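Restriction endonuclease r.bpuji (Bacillus pumilus, PDB 2VLA) probably cleaves DNA as a restriction endonuclease, the part here being its N-terminal recognition domain, which binds its cognate DNA, probably through helix-turn-helix elements. Local coordinates at residues Glu6-Cys11 against Lys194-Pro199; Asp159-Val164 against Tyr205-Ile210. All blocks are in the same frame, centred on the assembly; numbering follows the deposited sequence.

Contact 1 of 2, residues Glu6-Cys11 against Lys194-Pro199. With nucleotides of chain B.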
loop_
_atom_site.group_PDB
_atom_site.type_symbol
_atom_site.label_atom_id
_atom_site.label_comp_id
_atom_site.label_asym_id
_atom_site.label_seq_id
_atom_site.Cartn_x
_atom_site.Cartn_y
_atom_site.Cartn_z
ATOM N N GLU A 6 -0.382 9.477 -20.808
ATOM C CA GLU A 6 -0.960 10.804 -20.664
ATOM C C GLU A 6 -2.253 10.760 -19.849
ATOM O O GLU A 6 -2.603 11.723 -19.218
ATOM C CB GLU A 6 -1.189 11.468 -22.034
ATOM C CG GLU A 6 0.047 12.214 -22.545
ATOM C CD GLU A 6 -0.176 12.956 -23.869
ATOM O OE1 GLU A 6 -1.346 13.209 -24.241
ATOM O OE2 GLU A 6 0.832 13.306 -24.520
ATOM N N GLU A 7 -2.966 9.634 -19.883
ATOM C CA GLU A 7 -4.129 9.432 -19.005
ATOM C C GLU A 7 -3.659 9.185 -17.566
ATOM O O GLU A 7 -3.095 8.156 -17.254
ATOM C CB GLU A 7 -4.979 8.262 -19.492
ATOM C CG GLU A 7 -5.609 8.480 -20.848
ATOM C CD GLU A 7 -6.396 7.258 -21.352
ATOM O OE1 GLU A 7 -6.519 6.256 -20.611
ATOM O OE2 GLU A 7 -6.907 7.311 -22.496
ATOM N N GLN A 8 -3.859 10.167 -16.721
ATOM C CA GLN A 8 -3.329 10.121 -15.376
ATOM C C GLN A 8 -4.456 10.007 -14.367
ATOM O O GLN A 8 -5.560 10.478 -14.607
ATOM C CB GLN A 8 -2.502 11.400 -15.097
ATOM C CG GLN A 8 -1.190 11.485 -15.869
ATOM C CD GLN A 8 -0.075 10.656 -15.221
ATOM O OE1 GLN A 8 0.363 10.953 -14.120
ATOM N NE2 GLN A 8 0.381 9.606 -15.921
ATOM N N PHE A 9 -4.168 9.389 -13.221
ATOM C CA PHE A 9 -5.196 9.140 -12.218
ATOM C C PHE A 9 -4.576 9.027 -10.849
ATOM O O PHE A 9 -3.775 8.139 -10.604
ATOM C CB PHE A 9 -5.971 7.845 -12.569
ATOM C CG PHE A 9 -7.109 7.525 -11.608
ATOM C CD1 PHE A 9 -6.870 6.823 -10.445
ATOM C CD2 PHE A 9 -8.399 7.929 -11.882
ATOM C CE1 PHE A 9 -7.897 6.537 -9.565
ATOM C CE2 PHE A 9 -9.430 7.640 -11.016
ATOM C CZ PHE A 9 -9.175 6.950 -9.849
ATOM N N ARG A 10 -4.918 9.968 -9.968
ATOM C CA ARG A 10 -4.407 9.958 -8.606
ATOM C C ARG A 10 -5.075 8.852 -7.813
ATOM O O ARG A 10 -6.306 8.819 -7.681
ATOM C CB ARG A 10 -4.641 11.324 -7.950
ATOM C CG ARG A 10 -4.094 11.427 -6.530
ATOM C CD ARG A 10 -4.181 12.822 -5.986
ATOM N NE ARG A 10 -3.526 12.930 -4.693
ATOM C CZ ARG A 10 -4.128 12.845 -3.508
ATOM N NH1 ARG A 10 -5.417 12.634 -3.413
ATOM N NH2 ARG A 10 -3.420 13.005 -2.388
ATOM N N CYS A 11 -4.260 7.943 -7.299
ATOM C CA CYS A 11 -4.739 6.747 -6.655
ATOM C C CYS A 11 -3.970 6.546 -5.343
ATOM O O CYS A 11 -2.868 6.027 -5.334
ATOM C CB CYS A 11 -4.585 5.515 -7.608
ATOM S SG CYS A 11 -5.322 4.020 -7.049
ATOM N N LYS A 194 9.397 13.200 -17.276
ATOM C CA LYS A 194 8.054 13.396 -16.751
ATOM C C LYS A 194 8.025 13.373 -15.227
ATOM O O LYS A 194 8.795 12.662 -14.588
ATOM C CB LYS A 194 7.107 12.304 -17.299
ATOM C CG LYS A 194 6.848 12.397 -18.792
ATOM C CD LYS A 194 5.889 13.535 -19.127
ATOM C CE LYS A 194 5.457 13.495 -20.592
ATOM N NZ LYS A 194 4.974 14.820 -21.058
ATOM N N LYS A 195 7.108 14.149 -14.661
ATOM C CA LYS A 195 6.838 14.127 -13.230
ATOM C C LYS A 195 5.341 14.225 -12.996
ATOM O O LYS A 195 4.585 14.592 -13.900
ATOM C CB LYS A 195 7.548 15.289 -12.533
ATOM C CG LYS A 195 9.059 15.182 -12.557
ATOM C CD LYS A 195 9.708 16.241 -11.696
ATOM C CE LYS A 195 11.225 16.170 -11.785
ATOM N NZ LYS A 195 11.886 17.267 -11.023
ATOM N N VAL A 196 4.905 13.868 -11.796
ATOM C CA VAL A 196 3.498 13.997 -11.430
ATOM C C VAL A 196 3.309 15.231 -10.544
ATOM O O VAL A 196 3.824 15.286 -9.451
ATOM C CB VAL A 196 3.027 12.751 -10.655
ATOM C CG1 VAL A 196 1.607 12.943 -10.164
ATOM C CG2 VAL A 196 3.163 11.487 -11.540
ATOM N N ARG A 197 2.502 16.174 -11.030
ATOM C CA ARG A 197 2.158 17.371 -10.290
ATOM C C ARG A 197 0.683 17.691 -10.601
ATOM O O ARG A 197 0.125 17.191 -11.585
ATOM C CB ARG A 197 3.062 18.550 -10.706
ATOM C CG ARG A 197 4.570 18.360 -10.382
ATOM C CD ARG A 197 4.835 18.342 -8.876
ATOM N NE ARG A 197 6.267 18.286 -8.559
ATOM C CZ ARG A 197 6.969 17.163 -8.411
ATOM N NH1 ARG A 197 6.392 15.977 -8.604
ATOM N NH2 ARG A 197 8.265 17.221 -8.120
ATOM N N HIS A 198 0.073 18.506 -9.761
ATOM C CA HIS A 198 -1.336 18.849 -9.873
ATOM C C HIS A 198 -1.483 20.358 -9.712
ATOM O O HIS A 198 -0.731 20.971 -8.961
ATOM C CB HIS A 198 -2.142 18.128 -8.781
ATOM C CG HIS A 198 -2.134 16.639 -8.917
ATOM N ND1 HIS A 198 -1.156 15.851 -8.355
ATOM C CD2 HIS A 198 -2.948 15.800 -9.602
ATOM C CE1 HIS A 198 -1.393 14.588 -8.655
ATOM N NE2 HIS A 198 -2.466 14.533 -9.421
ATOM N N PRO A 199 -2.419 20.967 -10.460
ATOM C CA PRO A 199 -2.489 22.420 -10.523
ATOM C C PRO A 199 -2.773 23.019 -9.164
ATOM O O PRO A 199 -3.762 22.671 -8.535
ATOM C CB PRO A 199 -3.655 22.696 -11.476
ATOM C CG PRO A 199 -4.045 21.412 -12.055
ATOM C CD PRO A 199 -3.421 20.309 -11.314
ATOM P P DC B 7 -7.842 13.560 -0.462
ATOM O OP1 DC B 7 -8.707 14.226 -1.452
ATOM O OP2 DC B 7 -6.940 12.489 -0.924
ATOM O "O5'" DC B 7 -6.934 14.617 0.326
ATOM C "C5'" DC B 7 -7.517 15.808 0.845
ATOM C "C4'" DC B 7 -6.500 16.590 1.664
ATOM O "O4'" DC B 7 -6.186 15.863 2.890
ATOM C "C3'" DC B 7 -5.140 16.807 0.989
ATOM O "O3'" DC B 7 -4.708 18.126 1.252
ATOM C "C2'" DC B 7 -4.214 15.849 1.716
ATOM C "C1'" DC B 7 -4.783 15.934 3.099
ATOM N N1 DC B 7 -4.437 14.877 4.067
ATOM C C2 DC B 7 -4.307 15.225 5.406
ATOM O O2 DC B 7 -4.405 16.420 5.718
ATOM N N3 DC B 7 -4.033 14.269 6.317
ATOM C C4 DC B 7 -3.980 12.991 5.924
ATOM N N4 DC B 7 -3.727 12.057 6.830
ATOM C C5 DC B 7 -4.122 12.621 4.562
ATOM C C6 DC B 7 -4.342 13.580 3.676
#
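Two loops of the DNA-recognition domain meet here: E6-C11, near the N terminus, passes K194-P199, the lead-in to helix 203-219, and the side chains of Q8 and R10 reach across to V196 and H198. At the phosphate end, CB of R10 lies 4.1 Å from NE2 of H198, approaching the ring obliquely. R10 sets off with CG anti to the backbone N (chi1 -178°) and stays extended as far as NE, which carries its guanidinium past the imidazole to the DNA backbone. There NH1 donates to OP2 of DC7 of chain B over 2.9 Å, nearly straight at 171° and in the guanidinium plane. NE of the same arginine is bonded to Y205 O; this bond, with the one to the phosphate, helps set how the group is turned, and the Y205 ring adds a cation-pi contact. H198 is held through ND1 by S206 OG and meets Y205 edge-to-face. At the other end of the contact, Q8 bends at chi2, and its OE1 comes 3.8 Å from CG2 of V196. That is only a van der Waals touch: the amide is hydrogen-bonded elsewhere, NE2 to P5 O and Y162 O, OE1 to N166 ND2. This loop-to-loop contact beside a DNA-reading helix, with R10 hydrogen-bonded to a backbone phosphate, is consistent with a DNA-binding region of helix-turn-helix type.

Contact 2 of 2, residues Asp159-Val164 against Tyr205-Ile210. With nucleotides of chain C; nucleotides of chain B.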
loop_
_atom_site.group_PDB
_atom_site.type_symbol
_atom_site.label_atom_id
_atom_site.label_comp_id
_atom_site.label_asym_id
_atom_site.label_seq_id
_atom_site.Cartn_x
_atom_site.Cartn_y
_atom_site.Cartn_z
ATOM N N ASP A 159 9.829 8.425 -12.653
ATOM C CA ASP A 159 9.436 7.481 -13.714
ATOM C C ASP A 159 8.353 6.544 -13.195
ATOM O O ASP A 159 7.327 6.346 -13.850
ATOM C CB ASP A 159 10.623 6.642 -14.153
ATOM C CG ASP A 159 11.660 7.427 -14.932
ATOM O OD1 ASP A 159 11.290 8.404 -15.630
ATOM O OD2 ASP A 159 12.856 6.998 -14.915
ATOM N N ILE A 160 8.567 5.986 -12.013
ATOM C CA ILE A 160 7.602 5.058 -11.448
ATOM C C ILE A 160 6.289 5.778 -11.100
ATOM O O ILE A 160 5.199 5.213 -11.238
ATOM C CB ILE A 160 8.169 4.343 -10.220
ATOM C CG1 ILE A 160 9.410 3.528 -10.606
ATOM C CG2 ILE A 160 7.125 3.440 -9.594
ATOM C CD1 ILE A 160 10.200 3.004 -9.398
ATOM N N ALA A 161 6.387 7.043 -10.708
ATOM C CA ALA A 161 5.213 7.836 -10.431
ATOM C C ALA A 161 4.367 8.056 -11.678
ATOM O O ALA A 161 3.176 7.799 -11.665
ATOM C CB ALA A 161 5.620 9.206 -9.808
ATOM N N TYR A 162 4.975 8.591 -12.732
ATOM C CA TYR A 162 4.213 9.040 -13.901
ATOM C C TYR A 162 3.773 7.870 -14.744
ATOM O O TYR A 162 2.642 7.831 -15.217
ATOM C CB TYR A 162 5.064 9.976 -14.759
ATOM C CG TYR A 162 4.333 10.524 -15.965
ATOM C CD1 TYR A 162 3.475 11.605 -15.847
ATOM C CD2 TYR A 162 4.448 9.905 -17.211
ATOM C CE1 TYR A 162 2.768 12.077 -16.937
ATOM C CE2 TYR A 162 3.747 10.373 -18.317
ATOM C CZ TYR A 162 2.910 11.460 -18.175
ATOM O OH TYR A 162 2.221 11.940 -19.275
ATOM N N TYR A 163 4.691 6.947 -14.969
ATOM C CA TYR A 163 4.434 5.876 -15.939
ATOM C C TYR A 163 3.701 4.680 -15.340
ATOM O O TYR A 163 3.097 3.888 -16.084
ATOM C CB TYR A 163 5.727 5.421 -16.604
ATOM C CG TYR A 163 6.388 6.461 -17.487
ATOM C CD1 TYR A 163 5.989 6.640 -18.799
ATOM C CD2 TYR A 163 7.425 7.254 -17.006
ATOM C CE1 TYR A 163 6.598 7.573 -19.620
ATOM C CE2 TYR A 163 8.032 8.198 -17.813
ATOM C CZ TYR A 163 7.630 8.334 -19.124
ATOM O OH TYR A 163 8.257 9.276 -19.912
ATOM N N VAL A 164 3.740 4.527 -14.020
ATOM C CA VAL A 164 3.160 3.359 -13.346
ATOM C C VAL A 164 2.093 3.742 -12.320
ATOM O O VAL A 164 0.900 3.558 -12.575
ATOM C CB VAL A 164 4.249 2.490 -12.696
ATOM C CG1 VAL A 164 3.646 1.298 -11.953
ATOM C CG2 VAL A 164 5.268 2.060 -13.730
ATOM N N TYR A 205 0.698 16.283 -2.061
ATOM C CA TYR A 205 -0.562 15.844 -2.649
ATOM C C TYR A 205 -0.278 14.915 -3.798
ATOM O O TYR A 205 -0.906 13.854 -3.916
ATOM C CB TYR A 205 -1.346 17.052 -3.129
ATOM C CG TYR A 205 -2.695 16.705 -3.691
ATOM C CD1 TYR A 205 -3.768 16.444 -2.851
ATOM C CD2 TYR A 205 -2.900 16.623 -5.059
ATOM C CE1 TYR A 205 -5.006 16.121 -3.350
ATOM C CE2 TYR A 205 -4.156 16.274 -5.581
ATOM C CZ TYR A 205 -5.204 16.028 -4.703
ATOM O OH TYR A 205 -6.454 15.679 -5.171
ATOM N N SER A 206 0.693 15.272 -4.612
ATOM C CA SER A 206 0.997 14.554 -5.815
ATOM C C SER A 206 1.807 13.288 -5.591
ATOM O O SER A 206 1.640 12.296 -6.332
ATOM C CB SER A 206 1.774 15.456 -6.767
ATOM O OG SER A 206 1.059 16.620 -7.059
ATOM N N MET A 207 2.697 13.309 -4.601
ATOM C CA MET A 207 3.751 12.320 -4.523
ATOM C C MET A 207 3.854 11.540 -3.205
ATOM O O MET A 207 4.451 10.465 -3.190
ATOM C CB MET A 207 5.102 12.956 -4.840
ATOM C CG MET A 207 5.350 13.175 -6.328
ATOM S SD MET A 207 5.483 11.649 -7.250
ATOM C CE MET A 207 7.017 10.998 -6.566
ATOM N N GLN A 208 3.230 11.992 -2.132
ATOM C CA GLN A 208 3.548 11.369 -0.866
ATOM C C GLN A 208 3.104 9.893 -0.877
ATOM O O GLN A 208 3.794 9.031 -0.379
ATOM C CB GLN A 208 2.941 12.110 0.327
ATOM C CG GLN A 208 3.337 11.457 1.648
ATOM C CD GLN A 208 3.053 12.286 2.862
ATOM O OE1 GLN A 208 2.640 13.443 2.755
ATOM N NE2 GLN A 208 3.280 11.703 4.033
ATOM N N HIS A 209 1.940 9.623 -1.460
ATOM C CA HIS A 209 1.419 8.242 -1.495
ATOM C C HIS A 209 2.214 7.343 -2.463
ATOM O O HIS A 209 2.230 6.124 -2.306
ATOM C CB HIS A 209 -0.080 8.206 -1.878
ATOM C CG HIS A 209 -0.380 8.881 -3.165
ATOM N ND1 HIS A 209 -0.400 10.249 -3.289
ATOM C CD2 HIS A 209 -0.655 8.379 -4.398
ATOM C CE1 HIS A 209 -0.637 10.564 -4.545
ATOM N NE2 HIS A 209 -0.835 9.442 -5.230
ATOM N N ILE A 210 2.870 7.951 -3.429
ATOM C CA ILE A 210 3.713 7.248 -4.335
ATOM C C ILE A 210 5.039 6.904 -3.692
ATOM O O ILE A 210 5.474 5.758 -3.702
ATOM C CB ILE A 210 3.871 8.024 -5.653
ATOM C CG1 ILE A 210 2.501 8.145 -6.330
ATOM C CG2 ILE A 210 4.900 7.392 -6.532
ATOM C CD1 ILE A 210 2.460 8.969 -7.607
ATOM P P DC C 3 10.032 9.588 4.440
ATOM O OP1 DC C 3 10.895 8.651 5.196
ATOM O OP2 DC C 3 9.343 9.175 3.220
ATOM O "O5'" DC C 3 8.899 10.150 5.417
ATOM C "C5'" DC C 3 9.242 10.600 6.720
ATOM C "C4'" DC C 3 8.083 11.325 7.351
ATOM O "O4'" DC C 3 7.878 12.590 6.695
ATOM C "C3'" DC C 3 6.753 10.593 7.208
ATOM O "O3'" DC C 3 5.986 10.620 8.396
ATOM C "C2'" DC C 3 6.040 11.384 6.114
ATOM C "C1'" DC C 3 6.490 12.761 6.526
ATOM N N1 DC C 3 6.242 13.816 5.573
ATOM C C2 DC C 3 5.953 15.119 6.026
ATOM O O2 DC C 3 5.983 15.387 7.261
ATOM N N3 DC C 3 5.698 16.065 5.102
ATOM C C4 DC C 3 5.704 15.771 3.806
ATOM N N4 DC C 3 5.458 16.743 2.942
ATOM C C5 DC C 3 5.968 14.458 3.349
ATOM C C6 DC C 3 6.190 13.518 4.251
ATOM P P DA C 4 5.962 9.434 9.470
ATOM O OP1 DA C 4 7.264 9.306 10.021
ATOM O OP2 DA C 4 5.275 8.292 8.815
ATOM O "O5'" DA C 4 4.997 10.137 10.457
ATOM C "C5'" DA C 4 5.552 11.119 11.373
ATOM C "C4'" DA C 4 4.514 12.171 11.666
ATOM O "O4'" DA C 4 4.328 13.049 10.530
ATOM C "C3'" DA C 4 3.113 11.626 11.995
ATOM O "O3'" DA C 4 2.542 12.450 12.995
ATOM C "C2'" DA C 4 2.385 11.807 10.676
ATOM C "C1'" DA C 4 2.940 13.139 10.214
ATOM N N9 DA C 4 2.798 13.421 8.810
ATOM C C8 DA C 4 2.831 12.525 7.759
ATOM N N7 DA C 4 2.713 13.091 6.588
ATOM C C5 DA C 4 2.593 14.448 6.852
ATOM C C6 DA C 4 2.429 15.563 6.042
ATOM N N6 DA C 4 2.374 15.572 4.713
ATOM N N1 DA C 4 2.366 16.779 6.671
ATOM C C2 DA C 4 2.420 16.820 8.027
ATOM N N3 DA C 4 2.588 15.850 8.886
ATOM C C4 DA C 4 2.650 14.650 8.224
ATOM P P DG B 8 -4.223 19.144 0.121
ATOM O OP1 DG B 8 -5.277 19.263 -0.886
ATOM O OP2 DG B 8 -2.874 18.787 -0.337
ATOM O "O5'" DG B 8 -4.069 20.478 0.973
ATOM C "C5'" DG B 8 -5.220 21.017 1.626
ATOM C "C4'" DG B 8 -4.826 21.814 2.846
ATOM O "O4'" DG B 8 -4.312 20.923 3.870
ATOM C "C3'" DG B 8 -3.732 22.841 2.631
ATOM O "O3'" DG B 8 -3.991 24.006 3.462
ATOM C "C2'" DG B 8 -2.441 22.085 3.016
ATOM C "C1'" DG B 8 -2.921 21.184 4.138
ATOM N N9 DG B 8 -2.312 19.864 4.263
ATOM C C8 DG B 8 -2.114 18.934 3.262
ATOM N N7 DG B 8 -1.630 17.809 3.695
ATOM C C5 DG B 8 -1.544 17.993 5.078
ATOM C C6 DG B 8 -1.161 17.098 6.086
ATOM O O6 DG B 8 -0.769 15.944 5.996
ATOM N N1 DG B 8 -1.216 17.689 7.374
ATOM C C2 DG B 8 -1.663 18.962 7.639
ATOM N N2 DG B 8 -1.649 19.351 8.956
ATOM N N3 DG B 8 -2.055 19.805 6.692
ATOM C C4 DG B 8 -1.983 19.248 5.449
#
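I210 places CG1 anti to its carbonyl carbon (chi1 -63°), leaving CG2 anti to the backbone N, while M207 bends at both chi2 and chi3; both side chains thereby converge on the methyl of A161. CB of A161 lies 3.5 Å from SD of M207 and 3.8 Å from CG2 of I210, with I210 CD1 also against it at 3.9 Å. With only a methyl on the alanine side, the CA atoms of A161 and I210 come to 6.3 Å.

From this same turn of helix 203-219, Q208 reaches out to the DNA, its chain extended beyond CG. NE2 donates to N7 of DA4 of chain C over 3.0 Å, and OE1 accepts from N6 of that adenine over 2.9 Å: the two-bond glutamine-adenine pairing on the major-groove edge. NE2 is also bonded to E212 OE2, which helps set which way round the amide sits, and the amide packs against the DC3 base of chain C, its NE2 3.4 Å from C6. Y205 puts CD1 3.6 Å from OP2 of DG8 of chain B. Chemically, the contact between the helices is wholly apolar and buried, whereas the amide of Q208 probably contributes to reading the sequence, its donor and acceptor matching N7 and N6 of the adenine.

From the N terminus, the chain first lays down E6-C11, then runs through the early helices to helix 157-165, which carries D159-V164. It continues to K194-P199, where contact 1 closes a loop of 182 intervening residues, and straight on into helix 203-219, where contact 2 closes a much shorter one of 40. The segments alternate, so the two closures cross. Their centres are 8 Å apart, and they touch directly: V196 O packs 3.4 Å from CB of S206, and C11 O lies 3.4 Å from CD2 of H209. Together they tie the N-terminal loop, helix 157-165 and the loop before helix 203-219 to that DNA-reading helix.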